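Long-range contact in high potential iron-sulfur protein (Rhodothermus marinus, PDB 3H31), which carries a cubane-type [4Fe-4S] cluster and probably serves as an electron carrier in the aerobic respiratory chain: residues A[2-6]-A[24-28]. Sequence-based numbering, arbitrary orientation. Where two conformers were deposited one is given.
Sequences ELTCT and YTDHS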
ATOM      1  N   GLU A   2       5.316 -12.490  -9.217  0.58  6.67           N
ATOM      2  CA  GLU A   2       4.271 -11.467  -9.131  0.58 10.14           C
ATOM      3  C   GLU A   2       5.001 -10.232  -8.559  0.58 10.37           C
ATOM      4  O   GLU A   2       6.090 -10.168  -8.006  0.58 18.07           O
ATOM      5  CB  GLU A   2       3.010 -11.866  -8.427  0.58 18.06           C
ATOM      6  CG  GLU A   2       2.114 -12.700  -9.351  0.58 26.78           C
ATOM      7  CD  GLU A   2       2.124 -14.186  -9.125  0.58 28.97           C
ATOM      8  OE1 GLU A   2       1.085 -14.631  -8.592  0.58 29.48           O
ATOM      9  OE2 GLU A   2       3.063 -14.927  -9.459  0.58 23.85           O
ATOM     10  N   LEU A   3       4.404  -9.141  -8.983  1.00 10.25           N
ATOM     11  CA  LEU A   3       4.588  -7.805  -8.459  1.00  7.69           C
ATOM     12  C   LEU A   3       4.676  -7.834  -6.946  1.00  6.88           C
ATOM     13  O   LEU A   3       3.747  -8.332  -6.271  1.00  7.21           O
ATOM     14  CB  LEU A   3       3.445  -6.907  -8.901  1.00  8.34           C
ATOM     15  CG  LEU A   3       3.530  -5.462  -8.400  1.00  9.75           C
ATOM     16  CD1 LEU A   3       4.768  -4.825  -9.010  1.00 11.16           C
ATOM     17  CD2 LEU A   3       2.296  -4.674  -8.718  1.00 13.42           C
ATOM     18  N   THR A   4       5.722  -7.276  -6.399  1.00  6.51           N
ATOM     19  CA  THR A   4       5.918  -7.081  -4.969  1.00  7.12           C
ATOM     20  C   THR A   4       6.229  -5.597  -4.741  1.00  5.87           C
ATOM     21  O   THR A   4       6.854  -4.950  -5.554  1.00  7.34           O
ATOM     22  CB  THR A   4       6.999  -7.960  -4.318  1.00  8.69           C
ATOM     23  OG1 THR A   4       8.221  -7.683  -4.959  1.00 12.17           O
ATOM     24  CG2 THR A   4       6.700  -9.468  -4.453  1.00 10.61           C
ATOM     25  N   CYS A   5       5.801  -5.115  -3.572  1.00  5.54           N
ATOM     26  CA  CYS A   5       5.861  -3.698  -3.226  1.00  5.13           C
ATOM     27  C   CYS A   5       6.384  -3.472  -1.823  1.00  5.97           C
ATOM     28  O   CYS A   5       5.966  -2.585  -1.104  1.00  7.49           O
ATOM     29  CB  CYS A   5       4.494  -3.004  -3.400  1.00  5.88           C
ATOM     30  SG  CYS A   5       3.851  -3.235  -5.095  1.00  6.44           S
ATOM     31  N   THR A   6       7.404  -4.265  -1.488  1.00  5.73           N
ATOM     32  CA  THR A   6       7.988  -4.241  -0.150  1.00  6.55           C
ATOM     33  C   THR A   6       9.381  -3.641  -0.130  1.00  6.77           C
ATOM     34  O   THR A   6      10.027  -3.648   0.927  1.00  8.10           O
ATOM     35  CB  THR A   6       8.002  -5.688   0.409  1.00  7.32           C
ATOM     36  OG1 THR A   6       8.567  -6.509  -0.584  1.00  8.12           O
ATOM     37  CG2 THR A   6       6.609  -6.167   0.790  1.00  9.27           C
ATOM     38  N   TYR A  24       1.398  -2.213   7.146  1.00  5.21           N
ATOM     39  CA  TYR A  24       1.312  -2.339   5.691  1.00  5.24           C
ATOM     40  C   TYR A  24       1.722  -3.777   5.289  1.00  4.84           C
ATOM     41  O   TYR A  24       2.774  -4.250   5.719  1.00  5.83           O
ATOM     42  CB  TYR A  24       2.195  -1.241   4.952  1.00  6.09           C
ATOM     43  CG  TYR A  24       2.132  -1.651   3.468  1.00  5.79           C
ATOM     44  CD1 TYR A  24       0.991  -1.368   2.717  1.00  5.58           C
ATOM     45  CD2 TYR A  24       3.148  -2.405   2.873  1.00  5.95           C
ATOM     46  CE1 TYR A  24       0.887  -1.789   1.402  1.00  5.90           C
ATOM     47  CE2 TYR A  24       2.999  -2.876   1.603  1.00  5.93           C
ATOM     48  CZ  TYR A  24       1.919  -2.566   0.847  1.00  5.39           C
ATOM     49  OH  TYR A  24       1.754  -3.055  -0.400  1.00  6.10           O
ATOM     50  N   THR A  25       0.924  -4.348   4.388  1.00  4.84           N
ATOM     51  CA  THR A  25       1.232  -5.642   3.802  1.00  5.33           C
ATOM     52  C   THR A  25       0.868  -5.597   2.339  1.00  5.05           C
ATOM     53  O   THR A  25      -0.111  -4.962   1.939  1.00  5.29           O
ATOM     54  CB  THR A  25       0.463  -6.758   4.515  1.00  6.19           C
ATOM     55  OG1 THR A  25       0.746  -8.027   3.927  1.00  6.85           O
ATOM     56  CG2 THR A  25      -1.075  -6.566   4.507  1.00  6.94           C
ATOM     57  N   ASP A  26       1.618  -6.330   1.508  1.00  5.50           N
ATOM     58  CA  ASP A  26       1.239  -6.566   0.140  1.00  5.89           C
ATOM     59  C   ASP A  26       0.021  -7.489  -0.051  1.00  6.57           C
ATOM     60  O   ASP A  26      -0.581  -7.492  -1.123  1.00  7.26           O
ATOM     61  CB  ASP A  26       2.400  -7.193  -0.648  1.00  6.73           C
ATOM     62  CG  ASP A  26       3.418  -6.318  -1.281  1.00  6.69           C
ATOM     63  OD1 ASP A  26       3.416  -5.080  -1.059  1.00  6.48           O
ATOM     64  OD2 ASP A  26       4.273  -6.889  -2.044  1.00  8.23           O
ATOM     65  N   HIS A  27      -0.253  -8.314   0.953  1.00  6.48           N
ATOM     66  CA  HIS A  27      -1.256  -9.359   0.884  1.00  8.00           C
ATOM     67  C   HIS A  27      -2.310  -9.099   1.954  1.00  7.25           C
ATOM     68  O   HIS A  27      -2.182  -9.615   3.050  1.00  7.99           O
ATOM     69  CB  HIS A  27      -0.645 -10.787   1.052  1.00  9.63           C
ATOM     70  CG  HIS A  27       0.219 -11.212  -0.097  1.00 10.24           C
ATOM     71  ND1 HIS A  27       1.575 -10.956  -0.141  1.00 12.93           N
ATOM     72  CD2 HIS A  27      -0.093 -11.957  -1.180  1.00 13.80           C
ATOM     73  CE1 HIS A  27       2.059 -11.528  -1.282  1.00 12.93           C
ATOM     74  NE2 HIS A  27       1.063 -12.110  -1.924  1.00 13.61           N
ATOM     75  N   SER A  28      -3.341  -8.312   1.641  1.00  6.73           N
ATOM     76  CA  SER A  28      -4.333  -7.999   2.625  1.00  6.79           C
ATOM     77  C   SER A  28      -4.905  -9.265   3.296  1.00  8.65           C
ATOM     78  O   SER A  28      -5.221 -10.203   2.546  1.00 12.17           O
ATOM     79  CB  SER A  28      -5.512  -7.281   1.991  1.00  7.01           C
ATOM     80  OG  SER A  28      -6.463  -7.073   3.033  1.00  7.15           O
TER
HETATM   81  O   HOH W   1       2.989  -9.052  -3.746  1.00 10.78           O
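A chi2 of 8° holds OD1 of Asp26 nearly eclipsed with its own CA and directs OD2 outward to the 2-6 segment, where Asp26 OD2 accepts a hydrogen bond from the backbone N of Cys5 at 2.8 Å. The N-H...O angle of 161° shows a nearly straight bond, received on the syn lone pair, the side of OD2 that faces OD1. The other oxygen is engaged from its anti side: Tyr24 OH donates to Asp26 OD1 over 2.7 Å, lying slightly out of the carboxylate plane. That placement follows from Tyr24 CG standing anti to the backbone N (chi1 172°), which extends the ring so that its OH reaches Asp26 OD1. One water also donates to Asp26 OD2, at 3.0 Å, and to Leu3 O, tying the two chain pieces together a second time. Two partners on OD2 and one on OD1 therefore fix the rotation of a buried carboxylate.

In this fragment, the C-terminal, cluster-binding HiPIP domain of a longer protein, the contact joins the N-terminal loop to the loop after helix 13-21. Tyr24 lines the pocket of the [4Fe-4S] cluster, its side chain about 4 Å from the cluster at the nearest atoms, while its hydroxyl is also hydrogen-bonded to His61 N. Cys5 is fastened in turn by its disulfide to Cys50.

Carbon atoms of the 2-6 segment also press against the carboxylate oxygens. Cys5 CB lies 3.3 Å from Asp26 OD1, and the methyl CG2 of Thr6 sits 3.7 Å from Asp26 OD2. Thr4 borders that oxygen too, its CA 3.4 Å from Asp26 OD2. Within 24-28, His27 N donates to Thr25 OG1 at 3.2 Å, closing an ST turn that spans Asp26.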